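Local coordinates for probable ABC transporter phosphite binding protein PhnD1 (Prochlorococcus marinus str. MIT 9301, PDB 5LQ5) that binds inorganic phosphite strongly, and methylphosphonate and phosphate only very weakly, probably as the periplasmic solute-binding component of an ABC transporter, at residues Ser67-Gln70 and Ala71-Thr75; Lys112-Lys115 and Asn116-Phe119; Phe136-Ala140 and Gly141-Lys145; Glu264-Gly267 and Arg268-Lys272. All coordinates share one frame; numbering follows the deposited sequence.

Contact 1. Residues Ser67-Gln70 and Ala71-Thr75; sequences SGVQ and ARLQT
Arg72 folds back along helix 65-74 until its guanidinium lies against the preceding turn, with Gly68 O and Val69 CA over one of its faces. The bend is at chi3 (-70°), which turns Arg72 NE to 3.3 Å from Gly68 O at an angle too poor for a hydrogen bond; that carbonyl is taken by Arg72 N at 3.0 Å. Gly68 has no side chain to stand beside the returning arm. Val69 CG2 adds a van der Waals contact of a methyl with the guanidinium, 3.8 Å from Arg72 NH1. The apolar pair is Val69 CG1, placed opposite its backbone N (chi1 166°), with Leu73 CD1 at 3.9 Å, the two side chains running side by side. Arg72 also packs on His207 and Val209 of strand 207-210. A leucine in place of Arg72 would probably leave Gly68 O and Val69 CA without the guanidinium that lies against them.

Backbone bonds give the alpha-helical i to i+4 pattern, from Ala71 N to Ser67 O (2.8 Å) through Gln74 N to Gln70 O (3.0 Å). Thr75 donates OG1 to Ala71 O at 2.8 Å, a side-chain bond closing the last turn beside a weak backbone one. The chemistry implies an internally bonded helix with outward ties: Gln70 NE2 to Lys272 O and Asn125 OD1, and Ser67 OG, by a weak hydrogen bond, to N of the phosphite-pocket residue Gly64.

Contact 2. Residues Lys112-Lys115 and Asn116-Phe119; sequences KKLK and NLRF
Asn116 and Lys115 together form the corner of a tight turn that reverses the chain between Leu114 and Leu117. The Asn116 side-chain oxygen is held from outside the turn by Lys148 NZ. Leu117 then closes the loop: Leu117 N donates to Leu114 O at 3.3 Å, the donor standing 42° out of the carbonyl plane. With Lys115 extended in psi and Asn116 in positive phi (62°), this is a type II beta turn from Leu114 to Leu117, which carries the chain from the 3-10 segment 112-114 towards strand 119-121 of the five-stranded sheet. The Leu117 side chain returns beside the same turn, with Leu117 CB 3.4 Å from Leu114 O and Leu117 CD1 reaching Leu114 CD2 at 3.9 Å; the two side chains cross at a slant. An alanine in place of Leu117 is likely to leave Leu114 CD2 without this methyl partner and open a gap beside the turn. Phe119 turns back towards the first segment; with CG opposite the backbone N (chi1 -176°), its ring brings Phe119 CE1 to 4.2 Å from Leu114 CD1. Phe147 stacks on this ring, and Phe121 meets it edge-to-face.

Contact 3. Residues Phe136-Ala140 and Gly141-Lys145; sequences FLNQA and GVEIK
Leu137 and Val142 meet where helix 127-139 gives way to the following loop. From the leucine, Leu137 CB lies 3.6 Å from Val142 O. CG continues opposite the carbonyl carbon of Leu137 (chi1 -79°), and at the tip Leu137 CD2 reaches Val142 CG1 at 3.9 Å, with Val142 CB equally near; the branched ends cross rather than run alongside. Leu137 also packs on Phe121 of strand 119-121, so this end of the helix is joined to the sheet of the same lobe. The backbone beneath is a Schellman motif. Val142 N donates to Leu137 O at 2.9 Å and Gly141 N to Asn138 O at 3.0 Å, both bonds entering from above the carbonyl plane, the second 68° out of it. Gly141 has a positive phi (81°), and a CB placed there would clash with Ala140 O, which gives a steric reason for the absence of a side chain. The other branch, Val142 CG2, lies 4.3 Å from Ala140 CB, so the valine touches Leu137 in the last turn and Ala140 just beyond it. Val142 O also faces Asn138 CA at 3.3 Å in a CA-H...O contact.

Contact 4. Residues Glu264-Gly267 and Arg268-Lys272; sequences EEIG and RKLNK
The Arg268 guanidinium and the Glu264 carboxylate stand almost perpendicular, their planes 88° apart, so they form a single-point salt bridge and not a side-by-side pair. Glu264 OE2 lies at the guanidinium edge, near its plane, and receives NH2 of Arg268 at 3.1 Å. Relative to the carboxylate, the same donor arrives above the plane, 74° out of it. Water 1 supplies a second link: it donates to Glu264 OE2 at 2.7 Å and accepts from Arg268 NE at 2.8 Å.

Both side chains are stretched to make this i to i+4 pairing. Glu264 sets CG opposite its backbone N (chi1 -172°) and runs on extended, while Arg268 extends from CG to NE, with Arg268 CG 3.4 Å from Glu264 O. Glu264 in addition packs on Val69 and Leu73 of helix 65-74. On another face of the helix, Ile266 CG2 and Leu270 CD1 lie 4.2 Å apart on side chains that point the same way; Ile266 also touches Leu131 and Met132 of helix 127-139.

The backbone ends in a Schellman motif. Lys272 N donates to Gly267 O at 2.8 Å, a nearly straight bond, and Asn271 N to Arg268 O at 3.1 Å, with Asn271 as the positive-phi C-prime residue. Lys272 NZ then turns to Asn125 OD1. Chemically, Glu264 OE2 is gripped by a guanidinium N-H and a water, which would probably favour its charged form, and Arg268 is tied to the same carboxylate oxygen directly through NH2 and through the water at NE.

Overall arrangement
Along the chain the four contacts come in series, 1 to 4, and three of them lie at helix C-terminal ends. Contact 2 runs into strand 119-121 of the five-stranded sheet, and contact 3, its centre 10 Å away, lies at the end of the helix that follows. Contact 1, on helix 65-74, follows strand 60-63 of the six-stranded sheet, its centre about 32 Å from that of contact 2. Contact 4 touches contact 1 through Gln70 and Lys272, and contact 3 through Asn138 and Leu270. The last helix and the residues after it therefore bridge elements of the two lobes expected of a periplasmic binding protein, with phosphite bound between them.

Contact 1. Residues Ser67-Gln70 and Ala71-Thr75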
loop_
_atom_site.group_PDB
_atom_site.type_symbol
_atom_site.label_atom_id
_atom_site.label_comp_id
_atom_site.label_asym_id
_atom_site.label_seq_id
_atom_site.Cartn_x
_atom_site.Cartn_y
_atom_site.Cartn_z
ATOM N N SER A 67 4.230 3.752 5.625
ATOM C CA SER A 67 5.552 3.088 5.603
ATOM C C SER A 67 6.591 3.956 4.858
ATOM O O SER A 67 7.794 3.944 5.198
ATOM C CB SER A 67 5.420 1.690 4.959
ATOM O OG SER A 67 4.715 1.688 3.716
ATOM N N GLY A 68 6.149 4.713 3.856
ATOM C CA GLY A 68 7.062 5.624 3.180
ATOM C C GLY A 68 7.522 6.785 4.069
ATOM O O GLY A 68 8.694 7.169 4.070
ATOM N N VAL A 69 6.595 7.319 4.863
ATOM C CA VAL A 69 6.933 8.324 5.901
ATOM C C VAL A 69 7.939 7.743 6.895
ATOM O O VAL A 69 8.969 8.337 7.177
ATOM C CB VAL A 69 5.680 8.836 6.597
ATOM C CG1 VAL A 69 6.036 9.597 7.879
ATOM C CG2 VAL A 69 4.878 9.723 5.649
ATOM N N GLN A 70 7.666 6.534 7.372
ATOM C CA GLN A 70 8.562 5.873 8.320
ATOM C C GLN A 70 9.960 5.703 7.708
ATOM O O GLN A 70 10.988 5.984 8.355
ATOM C CB GLN A 70 8.027 4.478 8.731
ATOM C CG GLN A 70 6.721 4.513 9.560
ATOM C CD GLN A 70 6.062 3.151 9.704
ATOM O OE1 GLN A 70 6.203 2.290 8.832
ATOM N NE2 GLN A 70 5.351 2.947 10.781
ATOM N N ALA A 71 9.995 5.191 6.485
ATOM C CA ALA A 71 11.262 4.974 5.811
ATOM C C ALA A 71 12.084 6.247 5.637
ATOM O O ALA A 71 13.299 6.234 5.829
ATOM C CB ALA A 71 11.063 4.294 4.464
ATOM N N ARG A 72 11.412 7.319 5.238
ATOM C CA ARG A 72 12.086 8.608 5.031
ATOM C C ARG A 72 12.543 9.286 6.339
ATOM O O ARG A 72 13.552 9.977 6.357
ATOM C CB ARG A 72 11.204 9.493 4.136
ATOM C CG ARG A 72 11.234 8.977 2.704
ATOM C CD ARG A 72 10.450 9.747 1.668
ATOM N NE ARG A 72 8.985 9.624 1.820
ATOM C CZ ARG A 72 8.231 10.534 2.425
ATOM N NH1 ARG A 72 6.919 10.348 2.507
ATOM N NH2 ARG A 72 8.780 11.632 2.949
ATOM N N LEU A 73 11.849 9.028 7.433
ATOM C CA LEU A 73 12.293 9.491 8.729
ATOM C C LEU A 73 13.557 8.739 9.187
ATOM O O LEU A 73 14.473 9.334 9.734
ATOM C CB LEU A 73 11.181 9.370 9.767
ATOM C CG LEU A 73 10.037 10.372 9.626
ATOM C CD1 LEU A 73 8.870 9.937 10.510
ATOM C CD2 LEU A 73 10.486 11.818 9.948
ATOM N N GLN A 74 13.574 7.420 8.978
ATOM C CA GLN A 74 14.695 6.539 9.366
ATOM C C GLN A 74 15.902 6.685 8.457
ATOM O O GLN A 74 17.002 6.350 8.826
ATOM C CB GLN A 74 14.263 5.070 9.381
ATOM C CG GLN A 74 13.285 4.683 10.478
ATOM C CD GLN A 74 13.427 3.217 10.859
ATOM O OE1 GLN A 74 13.768 2.402 10.026
ATOM N NE2 GLN A 74 13.210 2.894 12.126
ATOM N N THR A 75 15.642 7.151 7.251
ATOM C CA THR A 75 16.608 7.231 6.166
ATOM C C THR A 75 16.622 8.642 5.557
ATOM O O THR A 75 16.019 8.871 4.503
ATOM C CB THR A 75 16.272 6.198 5.059
ATOM O OG1 THR A 75 15.817 4.983 5.675
ATOM C CG2 THR A 75 17.467 5.897 4.183
#

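Contact 2. Residues Lys112-Lys115 and Asn116-Phe119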
loop_
_atom_site.group_PDB
_atom_site.type_symbol
_atom_site.label_atom_id
_atom_site.label_comp_id
_atom_site.label_asym_id
_atom_site.label_seq_id
_atom_site.Cartn_x
_atom_site.Cartn_y
_atom_site.Cartn_z
ATOM N N LYS A 112 -20.310 2.366 14.028
ATOM C CA LYS A 112 -20.752 1.820 15.328
ATOM C C LYS A 112 -21.354 0.419 15.242
ATOM O O LYS A 112 -21.313 -0.343 16.226
ATOM C CB LYS A 112 -21.752 2.772 16.035
ATOM C CG LYS A 112 -21.089 3.762 16.976
ATOM C CD LYS A 112 -22.029 4.880 17.405
ATOM C CE LYS A 112 -21.797 5.314 18.850
ATOM N NZ LYS A 112 -20.368 5.517 19.224
ATOM N N LYS A 113 -21.911 0.079 14.083
ATOM C CA LYS A 113 -22.478 -1.279 13.848
ATOM C C LYS A 113 -21.393 -2.388 13.867
ATOM O O LYS A 113 -21.684 -3.570 13.936
ATOM C CB LYS A 113 -23.287 -1.325 12.546
ATOM C CG LYS A 113 -24.566 -0.485 12.589
ATOM C CD LYS A 113 -25.260 -0.437 11.243
ATOM C CE LYS A 113 -26.220 0.737 11.102
ATOM N NZ LYS A 113 -26.906 0.761 9.770
ATOM N N LEU A 114 -20.122 -1.988 13.849
ATOM C CA LEU A 114 -19.021 -2.972 13.917
ATOM C C LEU A 114 -18.573 -3.360 15.312
ATOM O O LEU A 114 -17.755 -4.278 15.507
ATOM C CB LEU A 114 -17.851 -2.512 13.058
ATOM C CG LEU A 114 -18.201 -2.272 11.583
ATOM C CD1 LEU A 114 -16.985 -1.774 10.824
ATOM C CD2 LEU A 114 -18.765 -3.507 10.883
ATOM N N LYS A 115 -19.096 -2.660 16.302
ATOM C CA LYS A 115 -18.803 -2.996 17.698
ATOM C C LYS A 115 -19.264 -4.435 18.018
ATOM O O LYS A 115 -20.271 -4.902 17.490
ATOM C CB LYS A 115 -19.475 -1.998 18.638
ATOM C CG LYS A 115 -18.906 -0.591 18.604
ATOM C CD LYS A 115 -19.566 0.238 19.704
ATOM C CE LYS A 115 -18.821 1.507 20.045
ATOM N NZ LYS A 115 -19.315 2.010 21.350
ATOM N N ASN A 116 -18.493 -5.109 18.877
ATOM C CA ASN A 116 -18.755 -6.500 19.300
ATOM C C ASN A 116 -18.719 -7.510 18.145
ATOM O O ASN A 116 -19.310 -8.586 18.225
ATOM C CB ASN A 116 -20.058 -6.621 20.116
ATOM C CG ASN A 116 -20.095 -7.883 21.013
ATOM O OD1 ASN A 116 -19.081 -8.293 21.637
ATOM N ND2 ASN A 116 -21.285 -8.501 21.096
ATOM N N LEU A 117 -18.025 -7.147 17.057
ATOM C CA LEU A 117 -17.750 -8.085 15.968
ATOM C C LEU A 117 -16.278 -8.431 16.007
ATOM O O LEU A 117 -15.463 -7.702 16.601
ATOM C CB LEU A 117 -18.107 -7.502 14.605
ATOM C CG LEU A 117 -19.588 -7.192 14.351
ATOM C CD1 LEU A 117 -19.752 -6.644 12.938
ATOM C CD2 LEU A 117 -20.451 -8.428 14.538
ATOM N N ARG A 118 -15.938 -9.537 15.363
ATOM C CA ARG A 118 -14.547 -9.926 15.145
ATOM C C ARG A 118 -14.021 -9.140 13.935
ATOM O O ARG A 118 -14.539 -9.281 12.817
ATOM C CB ARG A 118 -14.435 -11.426 14.918
ATOM C CG ARG A 118 -14.876 -12.263 16.110
ATOM C CD ARG A 118 -15.022 -13.731 15.734
ATOM N NE ARG A 118 -15.896 -13.847 14.573
ATOM C CZ ARG A 118 -15.894 -14.867 13.726
ATOM N NH1 ARG A 118 -15.086 -15.871 13.919
ATOM N NH2 ARG A 118 -16.690 -14.868 12.683
ATOM N N PHE A 119 -13.043 -8.272 14.162
ATOM C CA PHE A 119 -12.599 -7.290 13.141
ATOM C C PHE A 119 -11.105 -7.476 12.886
ATOM O O PHE A 119 -10.317 -7.645 13.821
ATOM C CB PHE A 119 -12.866 -5.842 13.594
ATOM C CG PHE A 119 -12.531 -4.829 12.560
ATOM C CD1 PHE A 119 -13.476 -4.450 11.624
ATOM C CD2 PHE A 119 -11.249 -4.335 12.444
ATOM C CE1 PHE A 119 -13.167 -3.547 10.610
ATOM C CE2 PHE A 119 -10.927 -3.427 11.456
ATOM C CZ PHE A 119 -11.870 -3.050 10.523
#

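Contact 3. Residues Phe136-Ala140 and Gly141-Lys145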
loop_
_atom_site.group_PDB
_atom_site.type_symbol
_atom_site.label_atom_id
_atom_site.label_comp_id
_atom_site.label_asym_id
_atom_site.label_seq_id
_atom_site.Cartn_x
_atom_site.Cartn_y
_atom_site.Cartn_z
ATOM N N PHE A 136 -10.813 6.610 11.126
ATOM C CA PHE A 136 -12.257 6.763 10.831
ATOM C C PHE A 136 -13.146 6.076 11.861
ATOM O O PHE A 136 -14.166 6.634 12.312
ATOM C CB PHE A 136 -12.599 6.323 9.424
ATOM C CG PHE A 136 -11.920 7.125 8.341
ATOM C CD1 PHE A 136 -11.977 8.517 8.312
ATOM C CD2 PHE A 136 -11.211 6.465 7.358
ATOM C CE1 PHE A 136 -11.336 9.226 7.302
ATOM C CE2 PHE A 136 -10.571 7.164 6.348
ATOM C CZ PHE A 136 -10.626 8.547 6.312
ATOM N N LEU A 137 -12.736 4.881 12.274
ATOM C CA LEU A 137 -13.437 4.162 13.355
ATOM C C LEU A 137 -13.519 5.046 14.600
ATOM O O LEU A 137 -14.584 5.238 15.210
ATOM C CB LEU A 137 -12.734 2.850 13.703
ATOM C CG LEU A 137 -13.023 1.710 12.723
ATOM C CD1 LEU A 137 -11.949 0.639 12.793
ATOM C CD2 LEU A 137 -14.386 1.092 12.988
ATOM N N ASN A 138 -12.378 5.611 14.962
ATOM C CA ASN A 138 -12.271 6.487 16.139
ATOM C C ASN A 138 -13.168 7.712 16.032
ATOM O O ASN A 138 -13.784 8.114 17.006
ATOM C CB ASN A 138 -10.832 6.919 16.401
ATOM C CG ASN A 138 -9.929 5.800 16.904
ATOM O OD1 ASN A 138 -10.331 4.657 17.182
ATOM N ND2 ASN A 138 -8.673 6.120 16.978
ATOM N N GLN A 139 -13.279 8.265 14.840
ATOM C CA GLN A 139 -14.180 9.410 14.608
ATOM C C GLN A 139 -15.637 9.039 14.840
ATOM O O GLN A 139 -16.408 9.858 15.320
ATOM C CB GLN A 139 -14.007 9.951 13.205
ATOM C CG GLN A 139 -12.744 10.800 13.057
ATOM C CD GLN A 139 -12.650 11.495 11.720
ATOM O OE1 GLN A 139 -13.087 10.968 10.694
ATOM N NE2 GLN A 139 -12.071 12.693 11.719
ATOM N N ALA A 140 -15.978 7.796 14.518
ATOM C CA ALA A 140 -17.327 7.199 14.828
ATOM C C ALA A 140 -17.543 6.733 16.295
ATOM O O ALA A 140 -18.606 6.192 16.633
ATOM C CB ALA A 140 -17.582 6.024 13.903
ATOM N N GLY A 141 -16.542 6.922 17.144
ATOM C CA GLY A 141 -16.579 6.451 18.536
ATOM C C GLY A 141 -16.256 4.993 18.752
ATOM O O GLY A 141 -16.516 4.467 19.838
ATOM N N VAL A 142 -15.678 4.358 17.718
ATOM C CA VAL A 142 -15.275 2.947 17.781
ATOM C C VAL A 142 -13.759 2.878 18.021
ATOM O O VAL A 142 -12.969 3.456 17.244
ATOM C CB VAL A 142 -15.664 2.130 16.524
ATOM C CG1 VAL A 142 -15.349 0.655 16.728
ATOM C CG2 VAL A 142 -17.141 2.350 16.176
ATOM N N GLU A 143 -13.381 2.138 19.063
ATOM C CA GLU A 143 -11.976 1.862 19.408
ATOM C C GLU A 143 -11.761 0.360 19.326
ATOM O O GLU A 143 -12.716 -0.448 19.411
ATOM C CB GLU A 143 -11.624 2.369 20.814
ATOM C CG GLU A 143 -11.766 3.881 20.952
ATOM C CD GLU A 143 -11.392 4.402 22.322
ATOM O OE1 GLU A 143 -10.237 4.202 22.749
ATOM O OE2 GLU A 143 -12.248 5.040 22.959
ATOM N N ILE A 144 -10.504 -0.036 19.199
ATOM C CA ILE A 144 -10.148 -1.473 19.138
ATOM C C ILE A 144 -10.734 -2.306 20.303
ATOM O O ILE A 144 -11.200 -3.443 20.113
ATOM C CB ILE A 144 -8.614 -1.669 19.013
ATOM C CG1 ILE A 144 -8.188 -1.174 17.636
ATOM C CG2 ILE A 144 -8.213 -3.125 19.216
ATOM C CD1 ILE A 144 -6.688 -1.072 17.435
ATOM N N LYS A 145 -10.727 -1.738 21.497
ATOM C CA LYS A 145 -11.276 -2.431 22.661
ATOM C C LYS A 145 -12.778 -2.795 22.561
ATOM O O LYS A 145 -13.268 -3.609 23.316
ATOM C CB LYS A 145 -11.045 -1.611 23.919
ATOM C CG LYS A 145 -11.858 -0.323 23.942
ATOM C CD LYS A 145 -11.603 0.426 25.223
ATOM C CE LYS A 145 -12.529 1.613 25.290
ATOM N NZ LYS A 145 -11.960 2.588 26.261
#

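Contact 4. Residues Glu264-Gly267 and Arg268-Lys272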
loop_
_atom_site.group_PDB
_atom_site.type_symbol
_atom_site.label_atom_id
_atom_site.label_comp_id
_atom_site.label_asym_id
_atom_site.label_seq_id
_atom_site.Cartn_x
_atom_site.Cartn_y
_atom_site.Cartn_z
ATOM N N GLU A 264 1.524 11.694 8.231
ATOM C CA GLU A 264 2.479 11.766 9.336
ATOM C C GLU A 264 1.783 12.186 10.627
ATOM O O GLU A 264 2.010 11.598 11.673
ATOM C CB GLU A 264 3.676 12.698 9.030
ATOM C CG GLU A 264 4.766 12.634 10.094
ATOM C CD GLU A 264 6.066 13.332 9.748
ATOM O OE1 GLU A 264 6.204 13.944 8.661
ATOM O OE2 GLU A 264 6.998 13.210 10.599
ATOM N N GLU A 265 0.941 13.208 10.532
ATOM C CA GLU A 265 0.240 13.724 11.743
ATOM C C GLU A 265 -0.709 12.708 12.355
ATOM O O GLU A 265 -0.772 12.539 13.573
ATOM C CB GLU A 265 -0.517 15.010 11.391
ATOM C CG GLU A 265 0.472 16.157 11.122
ATOM C CD GLU A 265 -0.193 17.426 10.607
ATOM O OE1 GLU A 265 -1.410 17.416 10.304
ATOM O OE2 GLU A 265 0.511 18.451 10.523
ATOM N N ILE A 266 -1.437 12.016 11.490
ATOM C CA ILE A 266 -2.323 10.932 11.927
ATOM C C ILE A 266 -1.488 9.804 12.566
ATOM O O ILE A 266 -1.847 9.284 13.619
ATOM C CB ILE A 266 -3.272 10.455 10.802
ATOM C CG1 ILE A 266 -4.254 11.583 10.390
ATOM C CG2 ILE A 266 -4.020 9.188 11.233
ATOM C CD1 ILE A 266 -5.168 11.271 9.219
ATOM N N GLY A 267 -0.388 9.431 11.911
ATOM C CA GLY A 267 0.577 8.463 12.465
ATOM C C GLY A 267 1.056 8.833 13.871
ATOM O O GLY A 267 1.134 7.993 14.769
ATOM N N ARG A 268 1.402 10.111 14.061
ATOM C CA ARG A 268 1.841 10.531 15.388
ATOM C C ARG A 268 0.734 10.373 16.432
ATOM O O ARG A 268 0.967 9.906 17.548
ATOM C CB ARG A 268 2.277 11.983 15.373
ATOM C CG ARG A 268 3.560 12.247 14.618
ATOM C CD ARG A 268 3.903 13.725 14.712
ATOM N NE ARG A 268 5.001 14.024 13.816
ATOM C CZ ARG A 268 5.430 15.253 13.540
ATOM N NH1 ARG A 268 4.918 16.316 14.170
ATOM N NH2 ARG A 268 6.399 15.424 12.653
ATOM N N LYS A 269 -0.473 10.793 16.056
ATOM C CA LYS A 269 -1.598 10.760 16.984
ATOM C C LYS A 269 -1.947 9.339 17.412
ATOM O O LYS A 269 -2.316 9.091 18.546
ATOM C CB LYS A 269 -2.818 11.408 16.368
ATOM C CG LYS A 269 -3.858 11.800 17.425
ATOM C CD LYS A 269 -5.036 12.487 16.786
ATOM C CE LYS A 269 -5.889 11.494 16.046
ATOM N NZ LYS A 269 -6.870 10.909 17.014
ATOM N N LEU A 270 -1.768 8.396 16.487
ATOM C CA LEU A 270 -2.046 6.977 16.780
ATOM C C LEU A 270 -0.802 6.184 17.223
ATOM O O LEU A 270 -0.838 4.955 17.335
ATOM C CB LEU A 270 -2.705 6.342 15.555
ATOM C CG LEU A 270 -4.157 6.786 15.285
ATOM C CD1 LEU A 270 -4.658 6.118 14.020
ATOM C CD2 LEU A 270 -5.113 6.501 16.422
ATOM N N ASN A 271 0.291 6.890 17.490
ATOM C CA ASN A 271 1.534 6.294 17.940
ATOM C C ASN A 271 2.064 5.215 16.986
ATOM O O ASN A 271 2.601 4.169 17.402
ATOM C CB ASN A 271 1.429 5.759 19.387
ATOM C CG ASN A 271 2.798 5.484 19.999
ATOM O OD1 ASN A 271 3.801 6.105 19.614
ATOM N ND2 ASN A 271 2.872 4.528 20.915
ATOM N N LYS A 272 1.952 5.523 15.701
ATOM C CA LYS A 272 2.323 4.596 14.630
ATOM C C LYS A 272 3.462 5.015 13.750
ATOM O O LYS A 272 3.711 4.413 12.713
ATOM C CB LYS A 272 1.088 4.174 13.821
ATOM C CG LYS A 272 0.280 3.057 14.479
ATOM C CD LYS A 272 1.058 1.801 14.855
ATOM C CE LYS A 272 1.903 1.271 13.707
ATOM N NZ LYS A 272 2.747 0.134 14.114
HETATM O O HOH W 1 6.873 12.020 13.052
#